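Local coordinates for pyridoxamine 5-phosphate-dependent dehydrase (Escherichia coli, PDB 3B8X), which removes the C3' hydroxyl of GDP-4-keto-6-deoxy-D-mannose by a pyridoxal phosphate-dependent, combined transamination and deoxygenation on the route to L-colitose, at residues B[59-64]-B[181-186]; B[91-96]-B[159-164]. The protein carries 1 engineered substitution. All blocks are in the same frame, centred on the assembly; numbering follows the deposited sequence.

Contact 1: B[59-64]-B[181-186]; sequences STANLL and MGTFSS. With G4M ([(2R,3S,4R,5R)-5-(2-amino-6-oxo-1,6-dihydro-9H-purin-9-yl)-3,4-dihydroxytetrahydrofuran-2-yl]methyl (2R,3S,4S,5S,6R)-3,4-dihydroxy-5-[({3-hydroxy-2-methyl-5-[(phosphonooxy)methyl]pyridin-4-yl}methyl)amino]-6-methyltetrahydro-2H-pyran-2-yl dihydrogen diphosphate), chain O.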
loop_
_atom_site.group_PDB
_atom_site.type_symbol
_atom_site.label_atom_id
_atom_site.label_comp_id
_atom_site.label_asym_id
_atom_site.label_seq_id
_atom_site.Cartn_x
_atom_site.Cartn_y
_atom_site.Cartn_z
ATOM N N SER B 59 5.670 1.321 6.017
ATOM C CA SER B 59 5.591 -0.099 5.631
ATOM C C SER B 59 5.701 -0.263 4.112
ATOM O O SER B 59 6.409 -1.136 3.631
ATOM C CB SER B 59 4.291 -0.767 6.134
ATOM O OG SER B 59 4.160 -0.693 7.551
ATOM N N THR B 60 4.978 0.564 3.347
ATOM C CA THR B 60 5.100 0.492 1.911
ATOM C C THR B 60 6.460 1.065 1.499
ATOM O O THR B 60 6.966 0.802 0.406
ATOM C CB THR B 60 3.878 1.180 1.212
ATOM O OG1 THR B 60 3.787 2.566 1.577
ATOM C CG2 THR B 60 2.613 0.450 1.549
ATOM N N ALA B 61 7.113 1.830 2.358
ATOM C CA ALA B 61 8.457 2.271 1.927
ATOM C C ALA B 61 9.458 1.083 1.991
ATOM O O ALA B 61 10.258 0.815 1.066
ATOM C CB ALA B 61 8.931 3.478 2.816
ATOM N N ASN B 62 9.331 0.284 3.038
ATOM C CA ASN B 62 10.151 -0.902 3.158
ATOM C C ASN B 62 9.791 -1.874 2.039
ATOM O O ASN B 62 10.674 -2.557 1.513
ATOM C CB ASN B 62 9.857 -1.605 4.491
ATOM C CG ASN B 62 10.595 -1.023 5.656
ATOM O OD1 ASN B 62 11.497 -0.209 5.491
ATOM N ND2 ASN B 62 10.228 -1.458 6.869
ATOM N N LEU B 63 8.498 -1.967 1.688
ATOM C CA LEU B 63 8.120 -2.899 0.637
ATOM C C LEU B 63 8.846 -2.548 -0.666
ATOM O O LEU B 63 9.470 -3.405 -1.307
ATOM C CB LEU B 63 6.607 -2.948 0.434
ATOM C CG LEU B 63 6.032 -3.886 -0.627
ATOM C CD1 LEU B 63 6.119 -5.339 -0.284
ATOM C CD2 LEU B 63 4.592 -3.464 -0.801
ATOM N N LEU B 64 8.786 -1.275 -1.026
ATOM C CA LEU B 64 9.484 -0.802 -2.238
ATOM C C LEU B 64 10.991 -0.916 -2.137
ATOM O O LEU B 64 11.649 -1.104 -3.171
ATOM C CB LEU B 64 9.084 0.637 -2.602
ATOM C CG LEU B 64 7.618 0.911 -3.037
ATOM C CD1 LEU B 64 7.401 2.121 -3.933
ATOM C CD2 LEU B 64 6.956 -0.276 -3.671
ATOM N N MET B 181 19.761 2.329 0.502
ATOM C CA MET B 181 18.413 2.896 0.705
ATOM C C MET B 181 18.144 3.067 2.179
ATOM O O MET B 181 18.668 2.304 3.013
ATOM C CB MET B 181 17.312 2.003 0.130
ATOM C CG MET B 181 17.036 2.337 -1.343
ATOM S SD MET B 181 15.857 1.247 -2.134
ATOM C CE MET B 181 16.825 -0.203 -2.315
ATOM N N GLY B 182 17.237 3.992 2.486
ATOM C CA GLY B 182 16.818 4.235 3.834
ATOM C C GLY B 182 15.331 4.546 3.878
ATOM O O GLY B 182 14.833 5.363 3.109
ATOM N N THR B 183 14.630 3.957 4.834
ATOM C CA THR B 183 13.189 4.223 4.922
ATOM C C THR B 183 12.797 5.078 6.113
ATOM O O THR B 183 13.435 5.008 7.156
ATOM C CB THR B 183 12.351 2.921 4.892
ATOM O OG1 THR B 183 12.731 2.046 5.980
ATOM C CG2 THR B 183 12.456 2.194 3.533
ATOM N N PHE B 184 11.759 5.896 5.945
ATOM C CA PHE B 184 11.231 6.703 7.039
ATOM C C PHE B 184 9.711 6.558 7.095
ATOM O O PHE B 184 9.071 6.130 6.117
ATOM C CB PHE B 184 11.554 8.191 6.888
ATOM C CG PHE B 184 12.997 8.496 6.816
ATOM C CD1 PHE B 184 13.732 8.085 5.723
ATOM C CD2 PHE B 184 13.595 9.317 7.766
ATOM C CE1 PHE B 184 15.058 8.414 5.591
ATOM C CE2 PHE B 184 14.956 9.690 7.617
ATOM C CZ PHE B 184 15.688 9.204 6.540
ATOM N N SER B 185 9.139 6.880 8.247
ATOM C CA SER B 185 7.684 6.854 8.407
ATOM C C SER B 185 7.248 8.215 8.908
ATOM O O SER B 185 7.958 8.877 9.677
ATOM C CB SER B 185 7.242 5.810 9.445
ATOM O OG SER B 185 5.906 6.047 9.927
ATOM N N SER B 186 6.071 8.650 8.472
ATOM C CA SER B 186 5.509 9.898 9.013
ATOM C C SER B 186 4.121 9.587 9.605
ATOM O O SER B 186 3.144 10.332 9.391
ATOM C CB SER B 186 5.497 11.061 7.993
ATOM O OG SER B 186 5.037 10.659 6.713
HETATM O OP3 G4M O . 3.626 2.671 10.609
HETATM P PL G4M O . 4.392 2.732 9.223
HETATM O OP1 G4M O . 3.749 1.750 8.103
HETATM O OP2 G4M O . 4.362 4.244 8.678
HETATM O OP4 G4M O . 5.966 2.399 9.479
HETATM C C5B G4M O . 6.087 1.018 9.665
HETATM C C5L G4M O . 7.338 0.786 10.425
HETATM C C6L G4M O . 8.449 0.283 9.763
HETATM N N1L G4M O . 9.543 0.016 10.437
HETATM C C2L G4M O . 9.661 0.204 11.734
HETATM C C2A G4M O . 10.935 -0.181 12.448
HETATM C C3L G4M O . 8.621 0.745 12.485
HETATM O O3L G4M O . 8.780 0.848 13.823
HETATM C C4L G4M O . 7.414 1.081 11.794
HETATM C C4A G4M O . 6.301 1.610 12.463
HETATM N N4A G4M O . 6.328 1.723 13.757
HETATM C C4G G4M O . 5.241 2.359 14.413
HETATM C C5G G4M O . 4.997 1.771 15.783
HETATM C C6G G4M O . 6.297 1.709 16.584
HETATM O O5G G4M O . 4.165 2.762 16.378
HETATM C C3G G4M O . 3.931 2.209 13.623
HETATM O O3G G4M O . 3.660 3.459 13.000
HETATM C C2G G4M O . 2.764 1.892 14.603
HETATM O O2G G4M O . 1.486 2.106 13.996
HETATM C C1G G4M O . 2.851 2.759 15.837
HETATM O O1G G4M O . 2.086 2.090 16.831
HETATM P P2 G4M O . 1.211 2.951 17.843
HETATM O O3P G4M O . 2.097 4.160 18.447
HETATM O O4P G4M O . 0.856 1.999 19.106
HETATM O OPP G4M O . -0.028 3.430 16.928
HETATM P P G4M O . -1.228 4.087 17.772
HETATM O O1P G4M O . -1.870 3.269 19.010
HETATM O O2P G4M O . -2.312 4.235 16.615
HETATM O "O5'" G4M O . -0.886 5.600 18.078
HETATM C "C5'" G4M O . -0.236 5.734 19.325
HETATM C "C4'" G4M O . -0.974 6.811 20.104
HETATM O "O4'" G4M O . -1.312 7.914 19.211
HETATM C "C3'" G4M O . -2.317 6.255 20.633
HETATM O "O3'" G4M O . -2.576 6.928 21.856
HETATM C "C2'" G4M O . -3.324 6.651 19.531
HETATM O "O2'" G4M O . -4.611 6.836 20.132
HETATM C "C1'" G4M O . -2.753 8.004 19.130
HETATM N N9 G4M O . -3.165 8.383 17.774
HETATM C C8 G4M O . -2.804 7.749 16.628
HETATM N N7 G4M O . -3.333 8.407 15.615
HETATM C C4 G4M O . -3.926 9.480 17.458
HETATM C C5 G4M O . -4.040 9.502 16.048
HETATM C C6 G4M O . -4.782 10.568 15.424
HETATM O O6 G4M O . -4.924 10.671 14.215
HETATM N N3 G4M O . -4.522 10.427 18.188
HETATM C C2 G4M O . -5.217 11.387 17.599
HETATM N N1 G4M O . -5.358 11.479 16.238
HETATM N N2 G4M O . -5.828 12.328 18.368
#
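Thr-183, on strand 181-185, fits its two branches against two consecutive residues of the helix at 59-64, Ala-61 and Asn-62, and so shows how one branched side chain can make an apolar and a polar contact at once. The short helix and strand axes run nearly antiparallel, at 165°, with a closest approach of 7.6 Å. CG2 of Thr-183 is the apolar branch: it lies 3.8 Å from CB of Ala-61 and presses close to that residue's carbonyl carbon. The polar branch, OG1 of Thr-183, sits between backbone N and carbonyl carbon (chi1 58°), and from there it donates to OD1 of Asn-62 over 2.6 Å. The hydroxyl approaches this oxygen at a C=O...donor angle of 153°, a little tilted from the carbonyl plane, and the two side chains cross at about a right angle. Turned this way, the amide of Asn-62 offers ND2 to OD2 of Asp-161 and to the carbonyl O of Thr-92. With both ends of the amide engaged, its rotation is fixed, and ND2 of Asn-62 also lies 3.8 Å from C6L of the cofactor pyridine in G4M.

The flanking residues reach the phosphate of the same ligand. Ser-59, in the first turn of helix 58-68, donates to OP1 through its backbone N (2.9 Å) and its OG (2.5 Å). From the strand side, Ser-185 OG gives a bond of 2.7 Å to OP2. Helix and strand thus grip two different phosphate oxygens, an arrangement in keeping with the phosphate-binding helix start of the aspartate aminotransferase fold. The helix N terminus would probably help offset the anion's charge.

Contact 2: B[91-96]-B[159-164]; sequences STTYYP and LEDNCE. With G4M ([(2R,3S,4R,5R)-5-(2-amino-6-oxo-1,6-dihydro-9H-purin-9-yl)-3,4-dihydroxytetrahydrofuran-2-yl]methyl (2R,3S,4S,5S,6R)-3,4-dihydroxy-5-[({3-hydroxy-2-methyl-5-[(phosphonooxy)methyl]pyridin-4-yl}methyl)amino]-6-methyltetrahydro-2H-pyran-2-yl dihydrogen diphosphate), chain O.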
loop_
_atom_site.group_PDB
_atom_site.type_symbol
_atom_site.label_atom_id
_atom_site.label_comp_id
_atom_site.label_asym_id
_atom_site.label_seq_id
_atom_site.Cartn_x
_atom_site.Cartn_y
_atom_site.Cartn_z
ATOM N N SER B 91 7.097 -5.354 12.405
ATOM C CA SER B 91 6.629 -6.477 11.611
ATOM C C SER B 91 6.924 -6.298 10.126
ATOM O O SER B 91 7.413 -7.202 9.431
ATOM C CB SER B 91 5.120 -6.644 11.851
ATOM O OG SER B 91 4.403 -5.516 11.351
ATOM N N THR B 92 6.605 -5.107 9.637
ATOM C CA THR B 92 6.815 -4.753 8.239
ATOM C C THR B 92 8.271 -4.494 7.849
ATOM O O THR B 92 8.549 -4.224 6.692
ATOM C CB THR B 92 5.837 -3.682 7.700
ATOM O OG1 THR B 92 6.053 -2.439 8.379
ATOM C CG2 THR B 92 4.388 -4.116 7.828
ATOM N N THR B 93 9.200 -4.608 8.799
ATOM C CA THR B 93 10.617 -4.659 8.460
ATOM C C THR B 93 10.806 -6.075 7.840
ATOM O O THR B 93 11.453 -6.258 6.783
ATOM C CB THR B 93 11.510 -4.614 9.682
ATOM O OG1 THR B 93 11.238 -3.409 10.400
ATOM C CG2 THR B 93 12.970 -4.564 9.215
ATOM N N TYR B 94 10.172 -7.063 8.462
ATOM C CA TYR B 94 10.286 -8.468 8.036
ATOM C C TYR B 94 9.481 -9.017 6.828
ATOM O O TYR B 94 9.979 -9.854 6.049
ATOM C CB TYR B 94 9.976 -9.344 9.251
ATOM C CG TYR B 94 10.863 -9.022 10.429
ATOM C CD1 TYR B 94 12.239 -9.195 10.355
ATOM C CD2 TYR B 94 10.316 -8.507 11.593
ATOM C CE1 TYR B 94 13.040 -8.838 11.430
ATOM C CE2 TYR B 94 11.086 -8.193 12.687
ATOM C CZ TYR B 94 12.448 -8.385 12.604
ATOM O OH TYR B 94 13.227 -8.037 13.696
ATOM N N TYR B 95 8.220 -8.609 6.701
ATOM C CA TYR B 95 7.344 -9.200 5.676
ATOM C C TYR B 95 7.836 -9.113 4.240
ATOM O O TYR B 95 7.708 -10.084 3.476
ATOM C CB TYR B 95 5.894 -8.724 5.810
ATOM C CG TYR B 95 5.196 -8.909 7.184
ATOM C CD1 TYR B 95 5.467 -9.985 8.042
ATOM C CD2 TYR B 95 4.274 -7.969 7.622
ATOM C CE1 TYR B 95 4.799 -10.116 9.273
ATOM C CE2 TYR B 95 3.610 -8.101 8.819
ATOM C CZ TYR B 95 3.883 -9.157 9.648
ATOM O OH TYR B 95 3.145 -9.273 10.813
ATOM N N PRO B 96 8.254 -7.909 3.824
ATOM C CA PRO B 96 8.676 -7.743 2.427
ATOM C C PRO B 96 9.793 -8.772 2.163
ATOM O O PRO B 96 10.036 -9.181 1.050
ATOM C CB PRO B 96 9.238 -6.304 2.378
ATOM C CG PRO B 96 8.608 -5.592 3.562
ATOM C CD PRO B 96 8.346 -6.663 4.613
ATOM N N LEU B 159 21.071 -1.758 3.954
ATOM C CA LEU B 159 19.787 -1.040 3.888
ATOM C C LEU B 159 19.507 -0.547 5.279
ATOM O O LEU B 159 19.968 -1.176 6.193
ATOM C CB LEU B 159 18.687 -2.019 3.563
ATOM C CG LEU B 159 18.959 -2.564 2.153
ATOM C CD1 LEU B 159 18.020 -3.712 1.845
ATOM C CD2 LEU B 159 18.907 -1.432 1.128
ATOM N N GLU B 160 18.725 0.515 5.466
ATOM C CA GLU B 160 18.370 0.913 6.827
ATOM C C GLU B 160 16.872 1.046 6.849
ATOM O O GLU B 160 16.284 1.586 5.912
ATOM C CB GLU B 160 18.851 2.329 7.132
ATOM C CG GLU B 160 20.300 2.456 7.563
ATOM C CD GLU B 160 20.712 3.914 7.688
ATOM O OE1 GLU B 160 20.515 4.520 8.764
ATOM O OE2 GLU B 160 21.179 4.496 6.686
ATOM N N ASP B 161 16.247 0.553 7.905
ATOM C CA ASP B 161 14.831 0.793 8.092
ATOM C C ASP B 161 14.957 1.917 9.139
ATOM O O ASP B 161 15.396 1.658 10.253
ATOM C CB ASP B 161 14.103 -0.441 8.664
ATOM C CG ASP B 161 12.673 -0.100 9.166
ATOM O OD1 ASP B 161 12.459 1.110 9.397
ATOM O OD2 ASP B 161 11.791 -1.012 9.314
ATOM N N ASN B 162 14.726 3.161 8.728
ATOM C CA ASN B 162 14.805 4.293 9.625
ATOM C C ASN B 162 13.453 4.886 10.053
ATOM O O ASN B 162 13.366 6.043 10.448
ATOM C CB ASN B 162 15.636 5.437 9.045
ATOM C CG ASN B 162 16.301 6.305 10.160
ATOM O OD1 ASN B 162 16.823 5.787 11.153
ATOM N ND2 ASN B 162 16.286 7.616 9.984
ATOM N N CYS B 163 12.450 4.036 10.137
ATOM C CA CYS B 163 11.139 4.490 10.502
ATOM C C CYS B 163 10.989 4.929 11.959
ATOM O O CYS B 163 9.998 5.600 12.271
ATOM C CB CYS B 163 10.113 3.411 10.100
ATOM S SG CYS B 163 9.921 3.217 8.296
ATOM N N GLU B 164 11.928 4.579 12.844
ATOM C CA GLU B 164 11.789 4.983 14.240
ATOM C C GLU B 164 12.828 6.004 14.596
ATOM O O GLU B 164 12.820 6.509 15.716
ATOM C CB GLU B 164 11.911 3.805 15.224
ATOM C CG GLU B 164 10.927 2.683 14.902
ATOM C CD GLU B 164 11.052 1.467 15.801
ATOM O OE1 GLU B 164 11.856 1.489 16.755
ATOM O OE2 GLU B 164 10.355 0.459 15.531
HETATM O OP3 G4M O . 3.626 2.671 10.609
HETATM P PL G4M O . 4.392 2.732 9.223
HETATM O OP1 G4M O . 3.749 1.750 8.103
HETATM O OP2 G4M O . 4.362 4.244 8.678
HETATM O OP4 G4M O . 5.966 2.399 9.479
HETATM C C5B G4M O . 6.087 1.018 9.665
HETATM C C5L G4M O . 7.338 0.786 10.425
HETATM C C6L G4M O . 8.449 0.283 9.763
HETATM N N1L G4M O . 9.543 0.016 10.437
HETATM C C2L G4M O . 9.661 0.204 11.734
HETATM C C2A G4M O . 10.935 -0.181 12.448
HETATM C C3L G4M O . 8.621 0.745 12.485
HETATM O O3L G4M O . 8.780 0.848 13.823
HETATM C C4L G4M O . 7.414 1.081 11.794
HETATM C C4A G4M O . 6.301 1.610 12.463
HETATM N N4A G4M O . 6.328 1.723 13.757
HETATM C C4G G4M O . 5.241 2.359 14.413
HETATM C C5G G4M O . 4.997 1.771 15.783
HETATM C C6G G4M O . 6.297 1.709 16.584
HETATM O O5G G4M O . 4.165 2.762 16.378
HETATM C C3G G4M O . 3.931 2.209 13.623
HETATM O O3G G4M O . 3.660 3.459 13.000
HETATM C C2G G4M O . 2.764 1.892 14.603
HETATM O O2G G4M O . 1.486 2.106 13.996
HETATM C C1G G4M O . 2.851 2.759 15.837
HETATM O O1G G4M O . 2.086 2.090 16.831
HETATM P P2 G4M O . 1.211 2.951 17.843
HETATM O O3P G4M O . 2.097 4.160 18.447
HETATM O O4P G4M O . 0.856 1.999 19.106
HETATM O OPP G4M O . -0.028 3.430 16.928
HETATM P P G4M O . -1.228 4.087 17.772
HETATM O O1P G4M O . -1.870 3.269 19.010
HETATM O O2P G4M O . -2.312 4.235 16.615
HETATM O "O5'" G4M O . -0.886 5.600 18.078
HETATM C "C5'" G4M O . -0.236 5.734 19.325
HETATM C "C4'" G4M O . -0.974 6.811 20.104
HETATM O "O4'" G4M O . -1.312 7.914 19.211
HETATM C "C3'" G4M O . -2.317 6.255 20.633
HETATM O "O3'" G4M O . -2.576 6.928 21.856
HETATM C "C2'" G4M O . -3.324 6.651 19.531
HETATM O "O2'" G4M O . -4.611 6.836 20.132
HETATM C "C1'" G4M O . -2.753 8.004 19.130
HETATM N N9 G4M O . -3.165 8.383 17.774
HETATM C C8 G4M O . -2.804 7.749 16.628
HETATM N N7 G4M O . -3.333 8.407 15.615
HETATM C C4 G4M O . -3.926 9.480 17.458
HETATM C C5 G4M O . -4.040 9.502 16.048
HETATM C C6 G4M O . -4.782 10.568 15.424
HETATM O O6 G4M O . -4.924 10.671 14.215
HETATM N N3 G4M O . -4.522 10.427 18.188
HETATM C C2 G4M O . -5.217 11.387 17.599
HETATM N N1 G4M O . -5.358 11.479 16.238
HETATM N N2 G4M O . -5.828 12.328 18.368
#
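Thr-93 and Asp-161 mark the nearest approach of the two backbones, with their CA atoms 6.9 Å apart. The helical segment 91-96 kinks at Pro-96, whose N has no bond to the preceding turn, and 159-164 begins as the end of strand 157-161 and then leaves the sheet as a loop. Little surface is buried between them, and the contact comes down to a single hydrogen bond. OG1 of Thr-93, anti to its carbonyl carbon (chi1 -59°), donates to OD2 of Asp-161 over 2.7 Å, meeting it on the anti side and 26° out of the carboxylate plane. The other carboxylate oxygen turns back on its own chain: OD1 of Asp-161 accepts from the backbone N of Cys-163, 3.0 Å away, in an Asx turn with an almost straight N-H...O angle of 166°. Bonds to both oxygens hold the carboxylate in a set orientation.

That orientation brings OD2 of Asp-161 to 2.7 Å from N1L, the pyridine nitrogen of G4M, the aspartate position familiar from fold type I pyridoxal phosphate enzymes. CB of Cys-163 lies 3.5 Å from the same nitrogen. Farther along the same loop, Glu-164 reaches O3L; its OE2 accepts from that hydroxyl over a very short 2.4 Å, a length best read with caution. On the helix side, Ser-91 OG and Tyr-95 OH both bond to the carbonyl O of His-217 of the second subunit.

Thr-93 lines the pocket and also helps to orient the carboxylate that meets the pyridine nitrogen, which would probably stabilise that atom's protonated form, enhancing the cofactor's ability to withdraw electrons.

Followed from the N terminus, the chain enters contact 1 at 59-64 and contact 2 at 91-96. Contact 2 closes first, when 159-164 returns to the second helix, and contact 1 closes later at 181-186; the shorter loop of 62 residues is nested within the longer one of 116. The two returning segments lie on neighbouring parallel strands of the mixed eight-stranded sheet: helix 58-68 is tied to strand 181-185 and helix 91-99 to the neighbouring strand 157-161. The contacts, 7 Å apart at their centres, also meet directly: Ser-59 OG and Thr-92 OG1 are 2.7 Å apart. Both contacts line the cofactor end of G4M, close to the second subunit.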